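Local coordinates for protein putative C39-like peptidase (Bacillus anthracis, PDB 3ERV) that is of unknown function but is probably a cysteine peptidase of the papain-like clan, related to the C39 peptidases, at residues A[40-45]-A[193-198]; A[153-158]-A[206-211]; A[88-93]-A[169-174]. All blocks are in the same frame, centred on the assembly; numbering follows the deposited sequence.

Contact 1: residues A[40-45]-A[193-198]; sequences IQQLPE and RDPLKD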
loop_
_atom_site.group_PDB
_atom_site.type_symbol
_atom_site.label_atom_id
_atom_site.label_comp_id
_atom_site.label_asym_id
_atom_site.label_seq_id
_atom_site.Cartn_x
_atom_site.Cartn_y
_atom_site.Cartn_z
ATOM N N ILE A 40 -12.004 3.303 -5.137
ATOM C CA ILE A 40 -11.549 2.890 -6.483
ATOM C C ILE A 40 -11.136 1.394 -6.505
ATOM O O ILE A 40 -10.602 0.853 -5.521
ATOM C CB ILE A 40 -10.342 3.754 -6.967
ATOM C CG1 ILE A 40 -10.619 5.243 -6.701
ATOM C CG2 ILE A 40 -10.098 3.536 -8.501
ATOM C CD1 ILE A 40 -9.405 6.180 -6.906
ATOM N N GLN A 41 -11.388 0.740 -7.638
ATOM C CA GLN A 41 -11.006 -0.640 -7.855
ATOM C C GLN A 41 -9.834 -0.638 -8.836
ATOM O O GLN A 41 -9.866 0.146 -9.773
ATOM C CB GLN A 41 -12.197 -1.413 -8.459
ATOM C CG GLN A 41 -13.298 -1.739 -7.416
ATOM C CD GLN A 41 -12.788 -2.604 -6.240
ATOM O OE1 GLN A 41 -12.938 -3.846 -6.251
ATOM N NE2 GLN A 41 -12.184 -1.946 -5.206
ATOM N N GLN A 42 -8.825 -1.509 -8.637
ATOM C CA GLN A 42 -7.722 -1.590 -9.603
ATOM C C GLN A 42 -8.160 -2.195 -10.954
ATOM O O GLN A 42 -7.702 -1.741 -12.014
ATOM C CB GLN A 42 -6.514 -2.346 -9.028
ATOM C CG GLN A 42 -6.748 -3.850 -8.690
ATOM C CD GLN A 42 -5.605 -4.430 -7.861
ATOM O OE1 GLN A 42 -5.434 -4.086 -6.711
ATOM N NE2 GLN A 42 -4.811 -5.306 -8.462
ATOM N N LEU A 43 -9.042 -3.204 -10.910
ATOM C CA LEU A 43 -9.502 -3.874 -12.137
ATOM C C LEU A 43 -10.621 -3.086 -12.716
ATOM O O LEU A 43 -11.311 -2.395 -11.987
ATOM C CB LEU A 43 -10.018 -5.300 -11.851
ATOM C CG LEU A 43 -9.004 -6.238 -11.244
ATOM C CD1 LEU A 43 -9.679 -7.511 -10.700
ATOM C CD2 LEU A 43 -7.932 -6.567 -12.296
ATOM N N PRO A 44 -10.825 -3.186 -14.036
ATOM C CA PRO A 44 -10.094 -4.124 -14.905
ATOM C C PRO A 44 -8.722 -3.635 -15.450
ATOM O O PRO A 44 -7.931 -4.457 -15.902
ATOM C CB PRO A 44 -11.064 -4.290 -16.084
ATOM C CG PRO A 44 -11.735 -2.922 -16.188
ATOM C CD PRO A 44 -11.971 -2.549 -14.745
ATOM N N GLU A 45 -8.461 -2.326 -15.438
ATOM C CA GLU A 45 -7.259 -1.744 -16.070
ATOM C C GLU A 45 -5.875 -2.160 -15.518
ATOM O O GLU A 45 -4.915 -2.253 -16.262
ATOM C CB GLU A 45 -7.365 -0.223 -16.045
ATOM C CG GLU A 45 -8.637 0.241 -16.657
ATOM C CD GLU A 45 -9.793 0.427 -15.688
ATOM O OE1 GLU A 45 -9.879 -0.135 -14.568
ATOM O OE2 GLU A 45 -10.656 1.179 -16.095
ATOM N N ARG A 193 -10.208 0.388 2.640
ATOM C CA ARG A 193 -10.541 0.368 1.201
ATOM C C ARG A 193 -9.585 -0.617 0.522
ATOM O O ARG A 193 -8.357 -0.445 0.550
ATOM C CB ARG A 193 -10.388 1.765 0.566
ATOM C CG ARG A 193 -11.418 2.771 1.016
ATOM C CD ARG A 193 -12.700 2.763 0.193
ATOM N NE ARG A 193 -13.499 3.885 0.685
ATOM C CZ ARG A 193 -14.508 3.797 1.539
ATOM N NH1 ARG A 193 -14.912 2.588 1.970
ATOM N NH2 ARG A 193 -15.120 4.923 1.943
ATOM N N ASP A 194 -10.147 -1.663 -0.068
ATOM C CA ASP A 194 -9.363 -2.687 -0.735
ATOM C C ASP A 194 -9.629 -2.636 -2.246
ATOM O O ASP A 194 -10.750 -2.964 -2.687
ATOM C CB ASP A 194 -9.777 -4.041 -0.171
ATOM C CG ASP A 194 -8.929 -5.168 -0.688
ATOM O OD1 ASP A 194 -8.466 -5.111 -1.858
ATOM O OD2 ASP A 194 -8.718 -6.107 0.114
ATOM N N PRO A 195 -8.606 -2.234 -3.042
ATOM C CA PRO A 195 -8.772 -2.026 -4.485
ATOM C C PRO A 195 -9.148 -3.301 -5.256
ATOM O O PRO A 195 -9.510 -3.218 -6.425
ATOM C CB PRO A 195 -7.398 -1.481 -4.951
ATOM C CG PRO A 195 -6.426 -1.852 -3.866
ATOM C CD PRO A 195 -7.210 -2.014 -2.581
ATOM N N LEU A 196 -9.077 -4.457 -4.598
ATOM C CA LEU A 196 -9.569 -5.703 -5.167
ATOM C C LEU A 196 -10.922 -6.182 -4.624
ATOM O O LEU A 196 -11.389 -7.239 -5.020
ATOM C CB LEU A 196 -8.572 -6.812 -4.930
ATOM C CG LEU A 196 -7.426 -6.885 -5.948
ATOM C CD1 LEU A 196 -6.445 -7.975 -5.506
ATOM C CD2 LEU A 196 -7.969 -7.159 -7.343
ATOM N N LYS A 197 -11.547 -5.459 -3.711
ATOM C CA LYS A 197 -12.850 -5.907 -3.213
ATOM C C LYS A 197 -13.926 -4.882 -3.482
ATOM O O LYS A 197 -13.830 -3.728 -3.061
ATOM C CB LYS A 197 -12.811 -6.201 -1.723
ATOM C CG LYS A 197 -11.895 -7.315 -1.304
ATOM C CD LYS A 197 -11.653 -7.242 0.214
ATOM C CE LYS A 197 -11.089 -8.521 0.764
ATOM N NZ LYS A 197 -12.074 -9.571 0.521
ATOM N N ASP A 198 -14.975 -5.313 -4.160
ATOM C CA ASP A 198 -16.006 -4.390 -4.625
ATOM C C ASP A 198 -16.986 -3.955 -3.534
ATOM O O ASP A 198 -18.172 -4.302 -3.583
ATOM C CB ASP A 198 -16.779 -5.037 -5.763
ATOM C CG ASP A 198 -17.381 -4.021 -6.702
ATOM O OD1 ASP A 198 -17.313 -2.802 -6.399
ATOM O OD2 ASP A 198 -17.908 -4.448 -7.756
HETATM O O HOH W 1 -10.404 -4.429 -8.573
#

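Contact 2: residues A[153-158]-A[206-211]; sequences FAPLDE and REKFEQ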
loop_
_atom_site.group_PDB
_atom_site.type_symbol
_atom_site.label_atom_id
_atom_site.label_comp_id
_atom_site.label_asym_id
_atom_site.label_seq_id
_atom_site.Cartn_x
_atom_site.Cartn_y
_atom_site.Cartn_z
ATOM N N PHE A 153 -4.729 -10.618 5.295
ATOM C CA PHE A 153 -4.789 -9.747 6.448
ATOM C C PHE A 153 -4.500 -10.498 7.754
ATOM O O PHE A 153 -4.954 -10.092 8.828
ATOM C CB PHE A 153 -6.141 -9.054 6.514
ATOM C CG PHE A 153 -6.504 -8.322 5.245
ATOM C CD1 PHE A 153 -5.670 -7.316 4.739
ATOM C CD2 PHE A 153 -7.661 -8.634 4.558
ATOM C CE1 PHE A 153 -5.989 -6.665 3.568
ATOM C CE2 PHE A 153 -7.988 -7.973 3.387
ATOM C CZ PHE A 153 -7.140 -6.991 2.886
ATOM N N ALA A 154 -3.743 -11.589 7.652
ATOM C CA ALA A 154 -3.271 -12.307 8.833
ATOM C C ALA A 154 -1.849 -12.746 8.579
ATOM O O ALA A 154 -1.418 -12.854 7.418
ATOM C CB ALA A 154 -4.181 -13.515 9.156
ATOM N N PRO A 155 -1.099 -12.983 9.665
ATOM C CA PRO A 155 0.304 -13.383 9.527
ATOM C C PRO A 155 0.432 -14.666 8.689
ATOM O O PRO A 155 -0.457 -15.560 8.702
ATOM C CB PRO A 155 0.755 -13.588 10.975
ATOM C CG PRO A 155 -0.189 -12.693 11.778
ATOM C CD PRO A 155 -1.505 -12.800 11.070
ATOM N N LEU A 156 1.496 -14.746 7.908
ATOM C CA LEU A 156 1.649 -15.876 7.040
ATOM C C LEU A 156 2.719 -16.738 7.644
ATOM O O LEU A 156 3.651 -16.246 8.308
ATOM C CB LEU A 156 2.062 -15.457 5.625
ATOM C CG LEU A 156 1.036 -14.710 4.756
ATOM C CD1 LEU A 156 1.671 -14.151 3.462
ATOM C CD2 LEU A 156 -0.197 -15.568 4.465
ATOM N N ASP A 157 2.565 -18.034 7.422
ATOM C CA ASP A 157 3.595 -18.991 7.710
ATOM C C ASP A 157 4.842 -18.613 6.933
ATOM O O ASP A 157 4.764 -18.189 5.782
ATOM C CB ASP A 157 3.114 -20.341 7.206
ATOM C CG ASP A 157 3.879 -21.489 7.802
ATOM O OD1 ASP A 157 3.199 -22.318 8.461
ATOM O OD2 ASP A 157 5.133 -21.580 7.607
ATOM N N GLU A 158 5.991 -18.832 7.548
ATOM C CA GLU A 158 7.269 -18.503 6.943
ATOM C C GLU A 158 7.500 -19.112 5.579
ATOM O O GLU A 158 8.210 -18.540 4.764
ATOM C CB GLU A 158 8.414 -18.942 7.856
ATOM C CG GLU A 158 8.856 -17.891 8.839
ATOM C CD GLU A 158 9.608 -16.753 8.153
ATOM O OE1 GLU A 158 9.527 -15.608 8.664
ATOM O OE2 GLU A 158 10.260 -17.009 7.095
ATOM N N ARG A 206 -8.823 -6.918 13.815
ATOM C CA ARG A 206 -7.753 -5.980 14.070
ATOM C C ARG A 206 -6.397 -6.621 14.364
ATOM O O ARG A 206 -5.368 -6.266 13.742
ATOM C CB ARG A 206 -8.176 -5.022 15.193
ATOM C CG ARG A 206 -7.132 -4.021 15.669
ATOM C CD ARG A 206 -7.834 -3.034 16.614
ATOM N NE ARG A 206 -6.902 -2.264 17.422
ATOM C CZ ARG A 206 -7.243 -1.168 18.100
ATOM N NH1 ARG A 206 -8.496 -0.736 18.054
ATOM N NH2 ARG A 206 -6.335 -0.499 18.810
ATOM N N GLU A 207 -6.374 -7.553 15.310
ATOM C CA GLU A 207 -5.093 -8.041 15.801
ATOM C C GLU A 207 -4.294 -8.741 14.718
ATOM O O GLU A 207 -3.102 -8.476 14.564
ATOM C CB GLU A 207 -5.220 -8.929 17.055
ATOM C CG GLU A 207 -3.866 -9.115 17.745
ATOM C CD GLU A 207 -3.902 -10.048 18.953
ATOM O OE1 GLU A 207 -4.388 -9.623 20.029
ATOM O OE2 GLU A 207 -3.416 -11.201 18.830
ATOM N N LYS A 208 -4.947 -9.632 13.991
ATOM C CA LYS A 208 -4.328 -10.363 12.887
ATOM C C LYS A 208 -3.833 -9.394 11.791
ATOM O O LYS A 208 -2.742 -9.554 11.224
ATOM C CB LYS A 208 -5.361 -11.308 12.281
ATOM C CG LYS A 208 -5.762 -12.498 13.178
ATOM C CD LYS A 208 -4.847 -13.665 12.932
ATOM C CE LYS A 208 -4.254 -14.234 14.243
ATOM N NZ LYS A 208 -2.991 -13.521 14.728
ATOM N N PHE A 209 -4.669 -8.396 11.506
ATOM C CA PHE A 209 -4.331 -7.291 10.615
ATOM C C PHE A 209 -3.018 -6.631 10.988
ATOM O O PHE A 209 -2.125 -6.450 10.141
ATOM C CB PHE A 209 -5.442 -6.233 10.613
ATOM C CG PHE A 209 -5.203 -5.119 9.611
ATOM C CD1 PHE A 209 -5.735 -5.192 8.340
ATOM C CD2 PHE A 209 -4.412 -4.028 9.940
ATOM C CE1 PHE A 209 -5.510 -4.178 7.422
ATOM C CE2 PHE A 209 -4.184 -3.014 9.043
ATOM C CZ PHE A 209 -4.732 -3.087 7.782
ATOM N N GLU A 210 -2.880 -6.285 12.259
ATOM C CA GLU A 210 -1.695 -5.573 12.691
ATOM C C GLU A 210 -0.456 -6.428 12.556
ATOM O O GLU A 210 0.637 -5.927 12.248
ATOM C CB GLU A 210 -1.854 -5.114 14.140
ATOM C CG GLU A 210 -3.089 -4.270 14.408
ATOM C CD GLU A 210 -3.239 -3.942 15.892
ATOM O OE1 GLU A 210 -2.567 -4.615 16.697
ATOM O OE2 GLU A 210 -4.021 -3.034 16.266
ATOM N N GLN A 211 -0.623 -7.725 12.814
ATOM C CA GLN A 211 0.505 -8.665 12.814
ATOM C C GLN A 211 0.979 -8.933 11.390
ATOM O O GLN A 211 2.192 -8.993 11.116
ATOM C CB GLN A 211 0.102 -9.979 13.492
ATOM C CG GLN A 211 -0.026 -9.873 14.999
ATOM C CD GLN A 211 -0.635 -11.123 15.617
ATOM O OE1 GLN A 211 -1.405 -11.853 14.967
ATOM N NE2 GLN A 211 -0.306 -11.371 16.885
#

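Contact 3: residues A[88-93]-A[169-174]; sequences NPNEGF and GDVSIT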
loop_
_atom_site.group_PDB
_atom_site.type_symbol
_atom_site.label_atom_id
_atom_site.label_comp_id
_atom_site.label_asym_id
_atom_site.label_seq_id
_atom_site.Cartn_x
_atom_site.Cartn_y
_atom_site.Cartn_z
ATOM N N ASN A 88 14.157 -5.190 -7.387
ATOM C CA ASN A 88 13.896 -4.891 -5.988
ATOM C C ASN A 88 12.688 -3.974 -5.843
ATOM O O ASN A 88 12.671 -2.870 -6.416
ATOM C CB ASN A 88 15.118 -4.194 -5.365
ATOM C CG ASN A 88 15.109 -4.220 -3.817
ATOM O OD1 ASN A 88 14.066 -4.022 -3.144
ATOM N ND2 ASN A 88 16.295 -4.477 -3.241
ATOM N N PRO A 89 11.665 -4.414 -5.082
ATOM C CA PRO A 89 10.472 -3.525 -4.960
ATOM C C PRO A 89 10.739 -2.279 -4.115
ATOM O O PRO A 89 9.895 -1.348 -4.085
ATOM C CB PRO A 89 9.405 -4.406 -4.300
ATOM C CG PRO A 89 10.230 -5.511 -3.545
ATOM C CD PRO A 89 11.474 -5.738 -4.451
ATOM N N ASN A 90 11.887 -2.272 -3.421
ATOM C CA ASN A 90 12.373 -1.074 -2.781
ATOM C C ASN A 90 12.984 -0.094 -3.773
ATOM O O ASN A 90 13.165 1.086 -3.454
ATOM C CB ASN A 90 13.348 -1.393 -1.641
ATOM C CG ASN A 90 12.693 -2.250 -0.524
ATOM O OD1 ASN A 90 11.851 -1.783 0.249
ATOM N ND2 ASN A 90 13.077 -3.523 -0.469
ATOM N N GLU A 91 13.281 -0.551 -4.984
ATOM C CA GLU A 91 13.817 0.366 -5.996
ATOM C C GLU A 91 12.725 0.918 -6.951
ATOM O O GLU A 91 12.719 2.093 -7.300
ATOM C CB GLU A 91 14.943 -0.270 -6.770
ATOM C CG GLU A 91 15.847 0.778 -7.391
ATOM C CD GLU A 91 16.794 0.191 -8.445
ATOM O OE1 GLU A 91 17.176 -1.002 -8.292
ATOM O OE2 GLU A 91 17.161 0.921 -9.405
ATOM N N GLY A 92 11.785 0.072 -7.321
ATOM C CA GLY A 92 10.671 0.518 -8.143
ATOM C C GLY A 92 9.613 -0.566 -8.184
ATOM O O GLY A 92 9.800 -1.662 -7.598
ATOM N N PHE A 93 8.521 -0.292 -8.910
ATOM C CA PHE A 93 7.563 -1.343 -9.182
ATOM C C PHE A 93 8.234 -2.438 -9.999
ATOM O O PHE A 93 8.819 -2.171 -11.049
ATOM C CB PHE A 93 6.295 -0.812 -9.907
ATOM C CG PHE A 93 5.244 -1.846 -10.063
ATOM C CD1 PHE A 93 4.166 -1.884 -9.196
ATOM C CD2 PHE A 93 5.361 -2.837 -11.058
ATOM C CE1 PHE A 93 3.167 -2.898 -9.335
ATOM C CE2 PHE A 93 4.398 -3.861 -11.189
ATOM C CZ PHE A 93 3.298 -3.893 -10.338
ATOM N N GLY A 169 20.667 -6.355 -2.244
ATOM C CA GLY A 169 20.465 -7.234 -1.111
ATOM C C GLY A 169 19.197 -8.055 -1.243
ATOM O O GLY A 169 18.437 -7.907 -2.188
ATOM N N ASP A 170 18.984 -8.924 -0.270
ATOM C CA ASP A 170 17.869 -9.857 -0.295
ATOM C C ASP A 170 16.608 -9.150 0.105
ATOM O O ASP A 170 16.634 -8.217 0.910
ATOM C CB ASP A 170 18.120 -10.989 0.687
ATOM C CG ASP A 170 19.392 -11.734 0.385
ATOM O OD1 ASP A 170 19.984 -11.480 -0.704
ATOM O OD2 ASP A 170 19.798 -12.578 1.231
ATOM N N VAL A 171 15.511 -9.573 -0.489
ATOM C CA VAL A 171 14.238 -9.057 -0.071
ATOM C C VAL A 171 13.248 -10.205 0.027
ATOM O O VAL A 171 13.220 -11.087 -0.816
ATOM C CB VAL A 171 13.712 -7.867 -0.977
ATOM C CG1 VAL A 171 13.965 -8.149 -2.443
ATOM C CG2 VAL A 171 12.201 -7.632 -0.766
ATOM N N SER A 172 12.447 -10.175 1.082
ATOM C CA SER A 172 11.392 -11.151 1.259
ATOM C C SER A 172 10.120 -10.731 0.536
ATOM O O SER A 172 9.632 -9.602 0.720
ATOM C CB SER A 172 11.118 -11.343 2.735
ATOM O OG SER A 172 12.292 -11.879 3.327
ATOM N N ILE A 173 9.633 -11.629 -0.325
ATOM C CA ILE A 173 8.426 -11.427 -1.089
ATOM C C ILE A 173 7.433 -12.580 -0.871
ATOM O O ILE A 173 7.811 -13.691 -0.488
ATOM C CB ILE A 173 8.726 -11.255 -2.631
ATOM C CG1 ILE A 173 9.118 -12.574 -3.284
ATOM C CG2 ILE A 173 9.729 -10.086 -2.935
ATOM C CD1 ILE A 173 7.948 -13.184 -3.989
ATOM N N THR A 174 6.158 -12.283 -1.029
ATOM C CA THR A 174 5.143 -13.289 -1.061
ATOM C C THR A 174 4.150 -12.885 -2.136
ATOM O O THR A 174 3.783 -11.721 -2.195
ATOM C CB THR A 174 4.378 -13.455 0.297
ATOM O OG1 THR A 174 3.219 -14.255 0.048
ATOM C CG2 THR A 174 3.916 -12.111 0.890
#

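Contact 1: residues A[40-45]-A[193-198]
Gln41 and Gln42 meet the turn of residues 193-198 in two different ways. The side chain of Gln41 is bent at CG (chi2 -60°), which brings its amide against the backbone of the turn. Its NE2 donates to Asp194 O at 3.1 Å, and this acceptor lies in the amide plane. The same nitrogen also donates to Ile40 O, from above that carbonyl plane. OE1 lies against the backbone that leaves the turn, with Lys197 C at 3.1 Å. Asp194 O also accepts from Lys197 N, which closes a type I turn. Gln41 NE2 and Lys197 N reach this oxygen from opposite faces of its plane.

Gln42 joins through both backbone and side chain. Its N donates to Pro195 O at 2.9 Å, nearly straight (159°). A water bridges the same carbonyl to Leu43 N. The side chain starts between the backbone N and carbonyl carbon (chi1 64°) and then runs extended. The side chain crosses that of Leu196 obliquely, with OE1 of Gln42 3.5 Å from Leu196 CG. OE1 also lies 3.7 Å from Pro195 CB. Farther out, Leu43 CD1 touches Leu196 CD2 at 3.8 Å.

Asp194 itself turns its carboxylate to other partners. OD1 accepts from Leu196 N on the anti side, an Asx turn, and also bonds His178. The Asx turn probably steadies the carboxylate that bonds His178 NE2. Gln42 also packs on Cys50, at the start of helix 50-61. Cys50, His178 and Asp194 are placed as a Cys-His-Asp triad would be, though this role is inferred. Loop 40-45 and the Asx turn at Asp194 are therefore consistent with the active site of a papain-like cysteine peptidase, as expected for the C39-like family.

Contact 2: residues A[153-158]-A[206-211]
The rings of Phe153 and Phe209 lie side by side and point the same way. They meet obliquely, with Phe153 CD1 4.1 Å from Phe209 CE1. Both reach the strands of the sheet, where Ile192 and Val204 touch each ring. Phe153 also packs on His178 and Asp194, while Phe209 adds Val190. Phe209 has CG anti to its N (chi1 -175°), which directs the ring from the helix toward the sheet, beside Phe153.

The Pro155 ring lies against the helix between Lys208 and Gln211. Its CG is against Gln211 CB at 3.2 Å, a tight approach. Its CD rests 3.5 Å from Lys208 O. The bent Lys208 chain crosses the proline at about a right angle, with CD 3.9 Å from Pro155 CD. Lys208 CD also touches Ala154 CB at 3.8 Å. No hydrogen bond crosses between the two segments, but Phe153 O makes a CA-H...O contact with Phe209 CA. Beyond the pair, Leu156 N donates to Gln215 OE1, further along the same helix. The contact joins the loop after strand 145-150 to helix 206-215, on a face of the antiparallel sheet next to the putative catalytic site.

Contact 3: residues A[88-93]-A[169-174]
The two methyls of Val171 each face a ring carbon of Pro89. Val171 CG1 lies 4.0 Å from Pro89 CD, and CG2 is 4.0 Å from Pro89 CG. The valine holds CG1 between its backbone N and carbonyl carbon (chi1 42°), with CG2 anti to the N. This rotation presents both methyls to the proline.

Asn88 has its CG anti to the N (chi1 -163°), and its side chain slants past the valine. OD1 comes within 4.2 Å of Val171 CG1. The same oxygen is gripped by two donors. Asn90 N reaches it at 2.8 Å, tilted from the carbonyl plane, and forms an Asx turn. Asn90 ND2 reaches it at 2.9 Å in the carbonyl plane, on a lone pair. The two bonds hold the Asn88 amide in place. Its ND2 then donates to Thr166 OG1, a hydroxyl that is also bonded to Gly169 O.

No hydrogen bond joins the two segments directly. Asn90 ND2 is 4.2 Å from Val171 CG2. The valine thus packs on Pro89, with the amides of Asn88 and Asn90 also close to its methyls. The direct contact depends on van der Waals packing, while Thr166 supplies a polar link between loop and hairpin.

How the contacts relate
From the N terminus, the chain first passes 40-45, the loop before helix 50-61. Contact 1 closes the longest loop when 193-198 returns after strand 189-193. Contact 3 is nested inside it, joining the loop 88-93 to strand 169-173 of a two-stranded hairpin. Contact 2 starts at 153-158 and ends on helix 206-215, so it crosses both others. Contacts 1 and 2 touch where Asp194 and Lys197 pack on Phe153. Contacts 2 and 3 touch through Leu156 and Thr174. Contact 1 ties the loop leading to helix 50-61 to the end of the main sheet, contact 2 ties the loop after strand 145-150 to helix 206-215, and contact 3 ties loop 88-93 to the hairpin.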